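Titin (Homo sapiens, PDB 5JDE) is the giant elastic protein of striated muscle, represented here by three immunoglobulin I-set domains in a row. Local coordinates at residues I180-K185 with E198-Y203; N202-S207 with T227-H232. All coordinates share one frame; numbering follows the deposited sequence.

Both contacts lie in the last of the three I-set domains and meet on one sheet, where strand 195-201 has 180-182 on one flank and 231-236 on the other. Both are partly buried. Interaction 1 is an edge-strand pairing, held by backbone hydrogen bonds with buried Val199 and Leu184 packed together. Interaction 2 starts where the first strand runs out: the loop 202-207 meets the turn 227-232 through a leucine methyl and one bridging water, with buried Ile206 and His232 inside and exposed Glu204 and Lys229 outside. Interaction 1 buries 403 Å² and interaction 2 255 Å². Asn202 and Tyr203 belong to both, and Val199 O meets His232 N at 2.9 Å.

Interaction 1: I180-K185 with E198-Y203; sequences ITSMLK and EVTVNY
Thr200 O gathers the backbone of 180-185: Thr181 N donates to it at 2.9 Å, approaching 32° out of the carbonyl plane, while Ser182 N adds a weak, longer bond. Thr181 OG1 makes a third, also weak, bond to the same oxygen; its chi1 of 55° sets the hydroxyl between its own N and carbonyl carbon, turned to Thr200, while CG2 heads toward Asn202. In return Thr200 N donates to Ser182 O at 3.1 Å, in the carbonyl plane and on a lone pair, with the N-H nearly in line at 160°. Two successive residues, Thr181 and Ser182, thus face the single Thr200 in a classic beta bulge, and it falls where the chain turns a corner at Thr181. The strands are antiparallel, and 180-182 forms the outer edge of this sheet of the immunoglobulin sandwich. Ser182 CB lies 3.3 Å from Thr200 OG1. Ile180 and Val201, a non-hydrogen-bonded pair, turn to the face that meets Phe249 of the opposing sheet. Beyond the bulge, Leu184 reaches back to Val199, its CD2 3.6 Å from Val199 CG1; the two side chains meet at a slant, and CD2 also lies 3.8 Å from Glu198 O. Further out, Ser256 OG bonds Leu184 N, and Ala258 touches the leucine side chain. Asn202, past Val201, is held through OD1 by Met179 N and through ND2 by Pro177 O, which ties the chain following Val201 to the residues just ahead of Ile180.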
loop_
_atom_site.group_PDB
_atom_site.type_symbol
_atom_site.label_atom_id
_atom_site.label_comp_id
_atom_site.label_asym_id
_atom_site.label_seq_id
_atom_site.Cartn_x
_atom_site.Cartn_y
_atom_site.Cartn_z
ATOM N N ILE A 180 24.554 -19.329 0.604
ATOM C CA ILE A 180 24.745 -20.733 0.301
ATOM C C ILE A 180 25.618 -21.313 1.395
ATOM O O ILE A 180 26.818 -21.039 1.460
ATOM C CB ILE A 180 25.385 -20.921 -1.077
ATOM C CG1 ILE A 180 24.496 -20.259 -2.137
ATOM C CG2 ILE A 180 25.619 -22.409 -1.356
ATOM C CD1 ILE A 180 24.962 -20.431 -3.558
ATOM N N THR A 181 25.004 -22.074 2.289
ATOM C CA THR A 181 25.709 -22.532 3.467
ATOM C C THR A 181 26.525 -23.774 3.072
ATOM O O THR A 181 27.732 -23.843 3.341
ATOM C CB THR A 181 24.740 -22.810 4.627
ATOM O OG1 THR A 181 23.734 -23.728 4.194
ATOM C CG2 THR A 181 24.052 -21.532 5.034
ATOM N N SER A 182 25.875 -24.747 2.438
ATOM C CA SER A 182 26.596 -25.905 1.903
ATOM C C SER A 182 26.775 -25.802 0.378
ATOM O O SER A 182 25.807 -25.868 -0.388
ATOM C CB SER A 182 25.871 -27.192 2.279
ATOM O OG SER A 182 26.234 -28.238 1.409
ATOM N N MET A 183 28.022 -25.646 -0.059
ATOM C CA MET A 183 28.316 -25.406 -1.476
ATOM C C MET A 183 28.360 -26.674 -2.318
ATOM O O MET A 183 28.473 -27.780 -1.787
ATOM C CB MET A 183 29.647 -24.663 -1.629
ATOM C CG MET A 183 29.573 -23.203 -1.220
ATOM S SD MET A 183 30.738 -22.180 -2.128
ATOM C CE MET A 183 29.610 -20.956 -2.781
ATOM N N LEU A 184 28.274 -26.493 -3.635
ATOM C CA LEU A 184 28.444 -27.580 -4.593
ATOM C C LEU A 184 29.858 -28.156 -4.509
ATOM O O LEU A 184 30.830 -27.411 -4.387
ATOM C CB LEU A 184 28.175 -27.096 -6.021
ATOM C CG LEU A 184 26.732 -26.856 -6.461
ATOM C CD1 LEU A 184 26.675 -26.472 -7.926
ATOM C CD2 LEU A 184 25.889 -28.085 -6.206
ATOM N N LYS A 185 29.962 -29.479 -4.567
ATOM C CA LYS A 185 31.255 -30.156 -4.642
ATOM C C LYS A 185 31.370 -30.882 -5.976
ATOM O O LYS A 185 30.366 -31.333 -6.527
ATOM C CB LYS A 185 31.426 -31.138 -3.480
ATOM C CG LYS A 185 31.639 -30.463 -2.133
ATOM C CD LYS A 185 32.666 -29.340 -2.233
ATOM C CE LYS A 185 32.311 -28.155 -1.334
ATOM N NZ LYS A 185 31.605 -28.555 -0.084
ATOM N N GLU A 198 24.017 -31.138 -4.633
ATOM C CA GLU A 198 23.152 -30.578 -3.609
ATOM C C GLU A 198 23.770 -29.356 -2.949
ATOM O O GLU A 198 24.975 -29.315 -2.682
ATOM C CB GLU A 198 22.791 -31.640 -2.556
ATOM C CG GLU A 198 21.280 -31.859 -2.468
ATOM C CD GLU A 198 20.857 -33.092 -1.684
ATOM O OE1 GLU A 198 21.721 -33.743 -1.066
ATOM O OE2 GLU A 198 19.649 -33.423 -1.711
ATOM N N VAL A 199 22.925 -28.352 -2.732
ATOM C CA VAL A 199 23.283 -27.154 -1.995
ATOM C C VAL A 199 22.319 -26.965 -0.844
ATOM O O VAL A 199 21.188 -27.453 -0.876
ATOM C CB VAL A 199 23.231 -25.868 -2.860
ATOM C CG1 VAL A 199 24.323 -25.861 -3.910
ATOM C CG2 VAL A 199 21.865 -25.713 -3.494
ATOM N N THR A 200 22.775 -26.248 0.171
ATOM C CA THR A 200 21.899 -25.802 1.239
ATOM C C THR A 200 21.904 -24.282 1.278
ATOM O O THR A 200 22.941 -23.664 1.088
ATOM C CB THR A 200 22.340 -26.355 2.591
ATOM O OG1 THR A 200 22.585 -27.760 2.463
ATOM C CG2 THR A 200 21.262 -26.131 3.621
ATOM N N VAL A 201 20.750 -23.675 1.516
ATOM C CA VAL A 201 20.713 -22.226 1.662
ATOM C C VAL A 201 20.151 -21.866 3.031
ATOM O O VAL A 201 19.751 -22.752 3.786
ATOM C CB VAL A 201 19.876 -21.561 0.564
ATOM C CG1 VAL A 201 20.474 -21.870 -0.791
ATOM C CG2 VAL A 201 18.435 -22.021 0.645
ATOM N N ASN A 202 20.107 -20.573 3.345
ATOM C CA ASN A 202 19.700 -20.146 4.683
ATOM C C ASN A 202 18.204 -19.852 4.820
ATOM O O ASN A 202 17.697 -19.769 5.934
ATOM C CB ASN A 202 20.514 -18.919 5.124
ATOM C CG ASN A 202 20.441 -17.763 4.131
ATOM O OD1 ASN A 202 20.154 -17.958 2.948
ATOM N ND2 ASN A 202 20.721 -16.555 4.611
ATOM N N TYR A 203 17.492 -19.726 3.700
ATOM C CA TYR A 203 16.061 -19.416 3.742
ATOM C C TYR A 203 15.251 -20.372 2.880
ATOM O O TYR A 203 15.756 -20.929 1.914
ATOM C CB TYR A 203 15.801 -17.966 3.293
ATOM C CG TYR A 203 16.433 -16.938 4.205
ATOM C CD1 TYR A 203 16.110 -16.898 5.552
ATOM C CD2 TYR A 203 17.368 -16.023 3.726
ATOM C CE1 TYR A 203 16.684 -15.982 6.395
ATOM C CE2 TYR A 203 17.946 -15.090 4.571
ATOM C CZ TYR A 203 17.596 -15.080 5.907
ATOM O OH TYR A 203 18.150 -14.174 6.781
#

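Interaction 2: N202-S207 with T227-H232; sequences NYEGIS and TKKLTH
Leu230 pushes a methyl against the backbone of 202-207: its CD2 lies 3.3 Å from Asn202 O and 3.5 Å from Tyr203 N, so the branch rests on the peptide link between these residues. With chi1 at -57°, CG stands beside its own backbone N and anti to the carbonyl carbon, which directs the branch across to the loop. Leu230 and Glu204 then run side by side in the same direction, CG to CG at 4.0 Å, the glutamate offering its aliphatic part to the leucine. Deeper in, Ile206 CD1 comes obliquely to the His232 ring. A water bridges the two segments, donating to Tyr203 O at 2.7 Å and pairing with His232 NE2 at 2.9 Å. The other ring nitrogen, ND1, meets Thr227 OG1 at 2.9 Å, in the ring plane at its edge. Both nitrogens therefore have partners that help fix the rotation of the imidazole, and Tyr208 and Phe249 bring their rings against it as well. The outer side, where Glu204 and Lys229 are exposed to solvent, is looser. Lys229, bent at chi2 and chi3, brings NZ to 4.1 Å from Glu204 CG but leaves it 4.9 Å from OE1, so the opposite charges are near without pairing. The contact joins the loop after strand 195-201 to the turn leading into strand 231-236, at the end of the domain facing its predecessor, where Ile206 also touches Thr105 and Lys106. Its chemistry implies a loop held to the turn by a methyl packed on a peptide group, aliphatic contact with Glu204 and a shared water, the outer charges probably adding a mild attraction without a salt bridge.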
loop_
_atom_site.group_PDB
_atom_site.type_symbol
_atom_site.label_atom_id
_atom_site.label_comp_id
_atom_site.label_asym_id
_atom_site.label_seq_id
_atom_site.Cartn_x
_atom_site.Cartn_y
_atom_site.Cartn_z
ATOM N N ASN A 202 20.107 -20.573 3.345
ATOM C CA ASN A 202 19.700 -20.146 4.683
ATOM C C ASN A 202 18.204 -19.852 4.820
ATOM O O ASN A 202 17.697 -19.769 5.934
ATOM C CB ASN A 202 20.514 -18.919 5.124
ATOM C CG ASN A 202 20.441 -17.763 4.131
ATOM O OD1 ASN A 202 20.154 -17.958 2.948
ATOM N ND2 ASN A 202 20.721 -16.555 4.611
ATOM N N TYR A 203 17.492 -19.726 3.700
ATOM C CA TYR A 203 16.061 -19.416 3.742
ATOM C C TYR A 203 15.251 -20.372 2.880
ATOM O O TYR A 203 15.756 -20.929 1.914
ATOM C CB TYR A 203 15.801 -17.966 3.293
ATOM C CG TYR A 203 16.433 -16.938 4.205
ATOM C CD1 TYR A 203 16.110 -16.898 5.552
ATOM C CD2 TYR A 203 17.368 -16.023 3.726
ATOM C CE1 TYR A 203 16.684 -15.982 6.395
ATOM C CE2 TYR A 203 17.946 -15.090 4.571
ATOM C CZ TYR A 203 17.596 -15.080 5.907
ATOM O OH TYR A 203 18.150 -14.174 6.781
ATOM N N GLU A 204 13.985 -20.546 3.241
ATOM C CA GLU A 204 13.070 -21.403 2.502
ATOM C C GLU A 204 12.180 -20.555 1.604
ATOM O O GLU A 204 11.891 -19.404 1.924
ATOM C CB GLU A 204 12.207 -22.229 3.459
ATOM C CG GLU A 204 12.817 -22.423 4.844
ATOM C CD GLU A 204 12.542 -21.247 5.776
ATOM O OE1 GLU A 204 11.376 -20.807 5.848
ATOM O OE2 GLU A 204 13.492 -20.753 6.425
ATOM N N GLY A 205 11.752 -21.120 0.480
ATOM C CA GLY A 205 10.828 -20.437 -0.405
ATOM C C GLY A 205 11.465 -19.334 -1.229
ATOM O O GLY A 205 10.793 -18.404 -1.658
ATOM N N ILE A 206 12.767 -19.426 -1.456
ATOM C CA ILE A 206 13.434 -18.447 -2.304
ATOM C C ILE A 206 13.460 -18.894 -3.752
ATOM O O ILE A 206 13.258 -20.067 -4.050
ATOM C CB ILE A 206 14.862 -18.181 -1.828
ATOM C CG1 ILE A 206 15.628 -19.505 -1.766
ATOM C CG2 ILE A 206 14.850 -17.437 -0.491
ATOM C CD1 ILE A 206 16.949 -19.491 -2.471
ATOM N N SER A 207 13.691 -17.943 -4.648
ATOM C CA SER A 207 13.816 -18.216 -6.064
ATOM C C SER A 207 15.248 -18.635 -6.387
ATOM O O SER A 207 16.203 -18.053 -5.871
ATOM C CB SER A 207 13.437 -16.991 -6.889
ATOM O OG SER A 207 12.036 -16.820 -6.910
ATOM N N THR A 227 13.548 -30.045 -3.975
ATOM C CA THR A 227 13.682 -29.073 -2.905
ATOM C C THR A 227 12.944 -29.554 -1.666
ATOM O O THR A 227 11.714 -29.563 -1.643
ATOM C CB THR A 227 13.124 -27.692 -3.317
ATOM O OG1 THR A 227 13.936 -27.133 -4.356
ATOM C CG2 THR A 227 13.105 -26.739 -2.127
ATOM N N LYS A 228 13.681 -29.973 -0.641
ATOM C CA LYS A 228 13.044 -30.226 0.643
ATOM C C LYS A 228 12.992 -28.903 1.405
ATOM O O LYS A 228 12.490 -27.916 0.878
ATOM C CB LYS A 228 13.758 -31.342 1.428
ATOM C CG LYS A 228 15.233 -31.134 1.743
ATOM C CD LYS A 228 15.759 -32.312 2.547
ATOM C CE LYS A 228 15.080 -32.392 3.910
ATOM N NZ LYS A 228 15.529 -33.579 4.688
ATOM N N LYS A 229 13.488 -28.875 2.633
ATOM C CA LYS A 229 13.491 -27.649 3.414
ATOM C C LYS A 229 14.377 -26.585 2.778
ATOM O O LYS A 229 13.936 -25.812 1.925
ATOM C CB LYS A 229 13.957 -27.938 4.841
ATOM C CG LYS A 229 12.931 -28.671 5.690
ATOM C CD LYS A 229 11.660 -27.853 5.821
ATOM C CE LYS A 229 11.954 -26.469 6.383
ATOM N NZ LYS A 229 10.751 -25.591 6.376
ATOM N N LEU A 230 15.633 -26.558 3.198
ATOM C CA LEU A 230 16.589 -25.587 2.690
ATOM C C LEU A 230 17.591 -26.252 1.751
ATOM O O LEU A 230 18.615 -25.668 1.403
ATOM C CB LEU A 230 17.312 -24.901 3.847
ATOM C CG LEU A 230 16.342 -24.229 4.822
ATOM C CD1 LEU A 230 16.124 -25.073 6.072
ATOM C CD2 LEU A 230 16.799 -22.832 5.175
ATOM N N THR A 231 17.280 -27.473 1.334
ATOM C CA THR A 231 18.186 -28.239 0.492
ATOM C C THR A 231 17.678 -28.300 -0.938
ATOM O O THR A 231 16.515 -28.628 -1.176
ATOM C CB THR A 231 18.368 -29.661 1.031
ATOM O OG1 THR A 231 18.323 -29.628 2.461
ATOM C CG2 THR A 231 19.693 -30.235 0.582
ATOM N N HIS A 232 18.552 -27.967 -1.883
ATOM C CA HIS A 232 18.207 -27.981 -3.305
ATOM C C HIS A 232 19.100 -28.980 -4.016
ATOM O O HIS A 232 20.296 -29.053 -3.740
ATOM C CB HIS A 232 18.368 -26.591 -3.918
ATOM C CG HIS A 232 17.511 -25.553 -3.265
ATOM N ND1 HIS A 232 16.145 -25.512 -3.430
ATOM C CD2 HIS A 232 17.815 -24.570 -2.388
ATOM C CE1 HIS A 232 15.649 -24.515 -2.721
ATOM N NE2 HIS A 232 16.640 -23.929 -2.074
HETATM O O HOH W 1 15.063 -22.766 0.091
#